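Local coordinates for HD domain protein (Enterococcus faecalis, PDB 4LRL) that is an HD-domain metalloprotein that binds deoxynucleoside triphosphates and probably hydrolyses them to deoxynucleosides and triphosphate under allosteric control by nucleotides, at residues G139-T144 against V277-L282; E288-P293 against P306-D311. All coordinates share one frame; numbering follows the deposited sequence.

Interaction 1: G139-T144 against V277-L282; sequences GPYSHT and VILDHL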
loop_
_atom_site.group_PDB
_atom_site.type_symbol
_atom_site.label_atom_id
_atom_site.label_comp_id
_atom_site.label_asym_id
_atom_site.label_seq_id
_atom_site.Cartn_x
_atom_site.Cartn_y
_atom_site.Cartn_z
ATOM N N GLY C 139 -2.600 -11.742 -30.705
ATOM C CA GLY C 139 -1.526 -12.728 -30.784
ATOM C C GLY C 139 -0.303 -12.203 -30.052
ATOM O O GLY C 139 -0.388 -11.173 -29.386
ATOM N N PRO C 140 0.848 -12.897 -30.179
ATOM C CA PRO C 140 2.068 -12.470 -29.494
ATOM C C PRO C 140 2.519 -11.091 -29.969
ATOM O O PRO C 140 2.397 -10.787 -31.163
ATOM C CB PRO C 140 3.094 -13.526 -29.920
ATOM C CG PRO C 140 2.572 -14.076 -31.230
ATOM C CD PRO C 140 1.083 -14.078 -31.036
ATOM N N TYR C 141 3.018 -10.268 -29.041
ATOM C CA TYR C 141 3.519 -8.920 -29.348
ATOM C C TYR C 141 2.634 -8.262 -30.392
ATOM O O TYR C 141 3.072 -7.940 -31.507
ATOM C CB TYR C 141 4.980 -8.972 -29.811
ATOM C CG TYR C 141 5.876 -9.669 -28.814
ATOM C CD1 TYR C 141 6.224 -11.000 -28.988
ATOM C CD2 TYR C 141 6.343 -9.005 -27.674
ATOM C CE1 TYR C 141 7.033 -11.651 -28.075
ATOM C CE2 TYR C 141 7.156 -9.652 -26.751
ATOM C CZ TYR C 141 7.492 -10.978 -26.964
ATOM O OH TYR C 141 8.284 -11.646 -26.077
ATOM N N SER C 142 1.381 -8.079 -29.999
ATOM C CA SER C 142 0.296 -7.772 -30.914
ATOM C C SER C 142 0.600 -6.605 -31.847
ATOM O O SER C 142 0.440 -6.726 -33.063
ATOM C CB SER C 142 -1.001 -7.554 -30.128
ATOM O OG SER C 142 -1.911 -6.774 -30.876
ATOM N N HIS C 143 1.073 -5.495 -31.285
ATOM C CA HIS C 143 1.337 -4.286 -32.079
ATOM C C HIS C 143 2.433 -4.481 -33.153
ATOM O O HIS C 143 2.279 -4.039 -34.297
ATOM C CB HIS C 143 1.672 -3.095 -31.163
ATOM C CG HIS C 143 1.753 -1.788 -31.890
ATOM N ND1 HIS C 143 2.951 -1.167 -32.176
ATOM C CD2 HIS C 143 0.785 -1.007 -32.430
ATOM C CE1 HIS C 143 2.720 -0.048 -32.839
ATOM N NE2 HIS C 143 1.412 0.070 -33.013
ATOM N N THR C 144 3.529 -5.139 -32.770
ATOM C CA THR C 144 4.635 -5.427 -33.680
ATOM C C THR C 144 4.194 -6.413 -34.758
ATOM O O THR C 144 4.495 -6.243 -35.936
ATOM C CB THR C 144 5.835 -6.024 -32.922
ATOM O OG1 THR C 144 6.150 -5.197 -31.805
ATOM C CG2 THR C 144 7.052 -6.124 -33.818
ATOM N N VAL C 277 11.525 -2.049 -31.386
ATOM C CA VAL C 277 12.170 -1.785 -32.665
ATOM C C VAL C 277 13.022 -2.977 -33.104
ATOM O O VAL C 277 12.984 -3.359 -34.269
ATOM C CB VAL C 277 13.000 -0.454 -32.664
ATOM C CG1 VAL C 277 13.886 -0.369 -33.895
ATOM C CG2 VAL C 277 12.077 0.764 -32.621
ATOM N N ILE C 278 13.766 -3.578 -32.174
ATOM C CA ILE C 278 14.582 -4.749 -32.490
ATOM C C ILE C 278 13.717 -5.949 -32.881
ATOM O O ILE C 278 13.997 -6.627 -33.871
ATOM C CB ILE C 278 15.554 -5.089 -31.340
ATOM C CG1 ILE C 278 16.801 -4.218 -31.469
ATOM C CG2 ILE C 278 15.957 -6.580 -31.356
ATOM C CD1 ILE C 278 17.383 -3.856 -30.159
ATOM N N LEU C 279 12.660 -6.194 -32.116
ATOM C CA LEU C 279 11.701 -7.231 -32.456
ATOM C C LEU C 279 11.093 -7.000 -33.855
ATOM O O LEU C 279 10.969 -7.939 -34.644
ATOM C CB LEU C 279 10.598 -7.292 -31.399
ATOM C CG LEU C 279 9.400 -8.223 -31.608
ATOM C CD1 LEU C 279 9.830 -9.690 -31.607
ATOM C CD2 LEU C 279 8.373 -7.971 -30.511
ATOM N N ASP C 280 10.726 -5.754 -34.148
ATOM C CA ASP C 280 10.091 -5.412 -35.420
ATOM C C ASP C 280 11.011 -5.791 -36.570
ATOM O O ASP C 280 10.608 -6.484 -37.505
ATOM C CB ASP C 280 9.728 -3.916 -35.456
ATOM C CG ASP C 280 9.073 -3.488 -36.772
ATOM O OD1 ASP C 280 7.852 -3.261 -36.784
ATOM O OD2 ASP C 280 9.769 -3.368 -37.802
ATOM N N HIS C 281 12.259 -5.353 -36.476
ATOM C CA HIS C 281 13.221 -5.540 -37.547
ATOM C C HIS C 281 13.669 -6.991 -37.665
ATOM O O HIS C 281 13.936 -7.484 -38.768
ATOM C CB HIS C 281 14.406 -4.615 -37.328
ATOM C CG HIS C 281 14.080 -3.168 -37.522
ATOM N ND1 HIS C 281 14.969 -2.159 -37.221
ATOM C CD2 HIS C 281 12.962 -2.561 -37.994
ATOM C CE1 HIS C 281 14.420 -0.993 -37.519
ATOM N NE2 HIS C 281 13.202 -1.208 -37.987
ATOM N N LEU C 282 13.741 -7.666 -36.519
ATOM C CA LEU C 282 14.018 -9.096 -36.451
ATOM C C LEU C 282 12.987 -9.914 -37.220
ATOM O O LEU C 282 13.340 -10.778 -38.011
ATOM C CB LEU C 282 14.056 -9.545 -34.988
ATOM C CG LEU C 282 14.113 -11.034 -34.645
ATOM C CD1 LEU C 282 15.365 -11.657 -35.211
ATOM C CD2 LEU C 282 14.026 -11.219 -33.114
#
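L279 reaches from helix 270-291 to the turn that opens helix 142-149, and its CD2 branch lies over one face of the Y141 ring, near the ring's root. The methyl is 3.5 Å from Y141 CG and 3.6 Å from Y141 CB, and the two side chains cross at about a right angle. In L279, CG lies anti to the backbone N (chi1 174°), which carries the branch toward the Y141 ring. T144 packs beside it. Its methyl CG2 sits against the helix backbone, 3.5 Å from D280 CA, and also meets L279 CG at 3.8 Å. Three polar atoms have partners outside the segments: T144 OG1 is hydrogen-bonded to E276, D280 OD1 to H147 and Y141 OH to K71 NZ. No hydrogen bond joins the two segments. The contact packs the start of an HD-domain helix, with Y141 at its N-cap, on a helix of the HD-associated region. H143, in the first turn, binds dATP in another structure of this protein, though no dATP is bound to this chain here. L279 also touches F347 of helix 338-348, and both L279 and Y141 pack on helix 322-332, through F329 and L325 respectively.

Interaction 2: E288-P293 against P306-D311; sequences ELFENP and PFFKGD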
loop_
_atom_site.group_PDB
_atom_site.type_symbol
_atom_site.label_atom_id
_atom_site.label_comp_id
_atom_site.label_asym_id
_atom_site.label_seq_id
_atom_site.Cartn_x
_atom_site.Cartn_y
_atom_site.Cartn_z
ATOM N N GLU C 288 11.982 -11.380 -44.929
ATOM C CA GLU C 288 12.762 -11.066 -46.131
ATOM C C GLU C 288 13.632 -12.225 -46.553
ATOM O O GLU C 288 13.755 -12.508 -47.744
ATOM C CB GLU C 288 13.645 -9.845 -45.907
ATOM C CG GLU C 288 12.890 -8.540 -45.964
ATOM C CD GLU C 288 13.733 -7.376 -45.494
ATOM O OE1 GLU C 288 14.520 -7.562 -44.534
ATOM O OE2 GLU C 288 13.604 -6.280 -46.086
ATOM N N LEU C 289 14.242 -12.879 -45.565
ATOM C CA LEU C 289 15.125 -14.013 -45.814
ATOM C C LEU C 289 14.346 -15.194 -46.389
ATOM O O LEU C 289 14.821 -15.875 -47.293
ATOM C CB LEU C 289 15.886 -14.401 -44.543
ATOM C CG LEU C 289 17.060 -13.507 -44.121
ATOM C CD1 LEU C 289 17.578 -13.946 -42.753
ATOM C CD2 LEU C 289 18.185 -13.503 -45.145
ATOM N N PHE C 290 13.134 -15.397 -45.881
ATOM C CA PHE C 290 12.227 -16.418 -46.383
ATOM C C PHE C 290 11.776 -16.138 -47.823
ATOM O O PHE C 290 11.506 -17.070 -48.581
ATOM C CB PHE C 290 11.012 -16.532 -45.458
ATOM C CG PHE C 290 10.092 -17.668 -45.799
ATOM C CD1 PHE C 290 10.395 -18.970 -45.403
ATOM C CD2 PHE C 290 8.921 -17.438 -46.517
ATOM C CE1 PHE C 290 9.541 -20.026 -45.719
ATOM C CE2 PHE C 290 8.064 -18.484 -46.838
ATOM C CZ PHE C 290 8.374 -19.781 -46.438
ATOM N N GLU C 291 11.692 -14.855 -48.184
ATOM C CA GLU C 291 11.233 -14.439 -49.515
ATOM C C GLU C 291 12.358 -14.419 -50.549
ATOM O O GLU C 291 12.093 -14.431 -51.748
ATOM C CB GLU C 291 10.551 -13.065 -49.463
ATOM C CG GLU C 291 9.139 -13.075 -48.903
ATOM C CD GLU C 291 8.666 -11.695 -48.435
ATOM O OE1 GLU C 291 9.491 -10.756 -48.324
ATOM O OE2 GLU C 291 7.457 -11.554 -48.167
ATOM N N ASN C 292 13.603 -14.385 -50.079
ATOM C CA ASN C 292 14.771 -14.416 -50.954
ATOM C C ASN C 292 14.957 -15.802 -51.571
ATOM O O ASN C 292 15.151 -16.774 -50.838
ATOM C CB ASN C 292 16.027 -14.016 -50.174
ATOM C CG ASN C 292 17.220 -13.701 -51.075
ATOM O OD1 ASN C 292 17.470 -14.370 -52.084
ATOM N ND2 ASN C 292 17.977 -12.681 -50.694
ATOM N N PRO C 293 14.907 -15.896 -52.920
ATOM C CA PRO C 293 15.080 -17.183 -53.616
ATOM C C PRO C 293 16.502 -17.759 -53.519
ATOM O O PRO C 293 16.675 -18.979 -53.572
ATOM C CB PRO C 293 14.738 -16.846 -55.076
ATOM C CG PRO C 293 15.001 -15.392 -55.208
ATOM C CD PRO C 293 14.674 -14.787 -53.868
ATOM N N PRO C 306 3.122 -19.655 -42.562
ATOM C CA PRO C 306 1.878 -19.115 -43.138
ATOM C C PRO C 306 1.817 -17.591 -43.107
ATOM O O PRO C 306 1.202 -16.979 -43.979
ATOM C CB PRO C 306 0.792 -19.688 -42.230
ATOM C CG PRO C 306 1.381 -20.910 -41.656
ATOM C CD PRO C 306 2.834 -20.623 -41.484
ATOM N N PHE C 307 2.468 -16.999 -42.110
ATOM C CA PHE C 307 2.509 -15.550 -41.948
ATOM C C PHE C 307 3.572 -14.886 -42.832
ATOM O O PHE C 307 3.345 -13.794 -43.359
ATOM C CB PHE C 307 2.654 -15.192 -40.458
ATOM C CG PHE C 307 1.548 -15.762 -39.614
ATOM C CD1 PHE C 307 0.375 -15.043 -39.410
ATOM C CD2 PHE C 307 1.650 -17.044 -39.090
ATOM C CE1 PHE C 307 -0.661 -15.582 -38.667
ATOM C CE2 PHE C 307 0.620 -17.597 -38.357
ATOM C CZ PHE C 307 -0.537 -16.866 -38.141
ATOM N N PHE C 308 4.715 -15.553 -43.010
ATOM C CA PHE C 308 5.689 -15.132 -44.021
ATOM C C PHE C 308 5.032 -15.061 -45.400
ATOM O O PHE C 308 5.249 -14.109 -46.153
ATOM C CB PHE C 308 6.863 -16.106 -44.101
ATOM C CG PHE C 308 7.749 -16.122 -42.889
ATOM C CD1 PHE C 308 8.392 -17.297 -42.513
ATOM C CD2 PHE C 308 7.961 -14.975 -42.133
ATOM C CE1 PHE C 308 9.229 -17.335 -41.395
ATOM C CE2 PHE C 308 8.796 -15.003 -41.012
ATOM C CZ PHE C 308 9.430 -16.186 -40.646
ATOM N N LYS C 309 4.225 -16.071 -45.718
ATOM C CA LYS C 309 3.604 -16.203 -47.040
ATOM C C LYS C 309 2.447 -15.225 -47.261
ATOM O O LYS C 309 1.988 -15.054 -48.395
ATOM C CB LYS C 309 3.096 -17.637 -47.245
ATOM C CG LYS C 309 4.182 -18.694 -47.426
ATOM C CD LYS C 309 3.581 -20.102 -47.380
ATOM C CE LYS C 309 4.538 -21.150 -47.943
ATOM N NZ LYS C 309 3.951 -22.528 -47.947
ATOM N N GLY C 310 1.973 -14.602 -46.181
ATOM C CA GLY C 310 0.793 -13.733 -46.225
ATOM C C GLY C 310 -0.492 -14.500 -46.497
ATOM O O GLY C 310 -1.398 -14.003 -47.175
ATOM N N ASP C 311 -0.567 -15.718 -45.966
ATOM C CA ASP C 311 -1.696 -16.607 -46.209
ATOM C C ASP C 311 -1.825 -17.546 -45.015
ATOM O O ASP C 311 -1.200 -18.609 -44.976
ATOM C CB ASP C 311 -1.475 -17.395 -47.510
ATOM C CG ASP C 311 -2.719 -18.146 -47.978
ATOM O OD1 ASP C 311 -3.716 -18.238 -47.224
ATOM O OD2 ASP C 311 -2.699 -18.658 -49.118
#
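F290 overlaps the side chain of F308 with one face of its ring: F308 CD1 stands 3.7 Å above that plane, displaced toward the rim. The rings are tilted by 32° with centroids 5.1 Å apart, an oblique aromatic pair. Their closest approach is made by an aliphatic carbon, F308 CB, which comes to 3.4 Å from F290 CD2. With chi1 near trans (-173°), the F290 ring swings off the last turn of helix 270-291 toward helix 305-308. A second neighbour reaches the same ring at its edge: K309 CG, near the ring plane, is 3.9 Å from F290 CE2. This touch comes from the start of the extended lysine chain. E291 adds little, its carboxylate being engaged in a salt bridge with K287 of its own helix. These carbon-to-carbon approaches make the contact essentially hydrophobic. Just past K309 the chain turns at G310, whose positive phi (68°) goes with a bond from D311 N to P306 O and a weak one from G310 N to F307 O, together a Schellman motif. F308 is buried whereas F290 is partly exposed, placing the contact at the margin of the packed interior. F308 also touches A286 and K287 of helix 270-291 and F149 of helix 142-149, while its neighbour F307 meets F145 edge-to-face.

In the fold
Helix 270-291 is common to both contacts: interaction 1 uses its middle and interaction 2 its C-terminal end. Their centres are 16 Å apart and their nearest atoms about 6 Å, without touching. The first contact is long-range, with 132 residues between its segments, and brings a segment of the HD domain range against the HD-associated region; the second is local, with 12 residues between, and lies wholly within that associated region. They follow one another along the chain. Helix 142-149 flanks helix 270-291 at both contacts. One long helix is thus packed at successive levels, first in the buried interior, then nearer the surface.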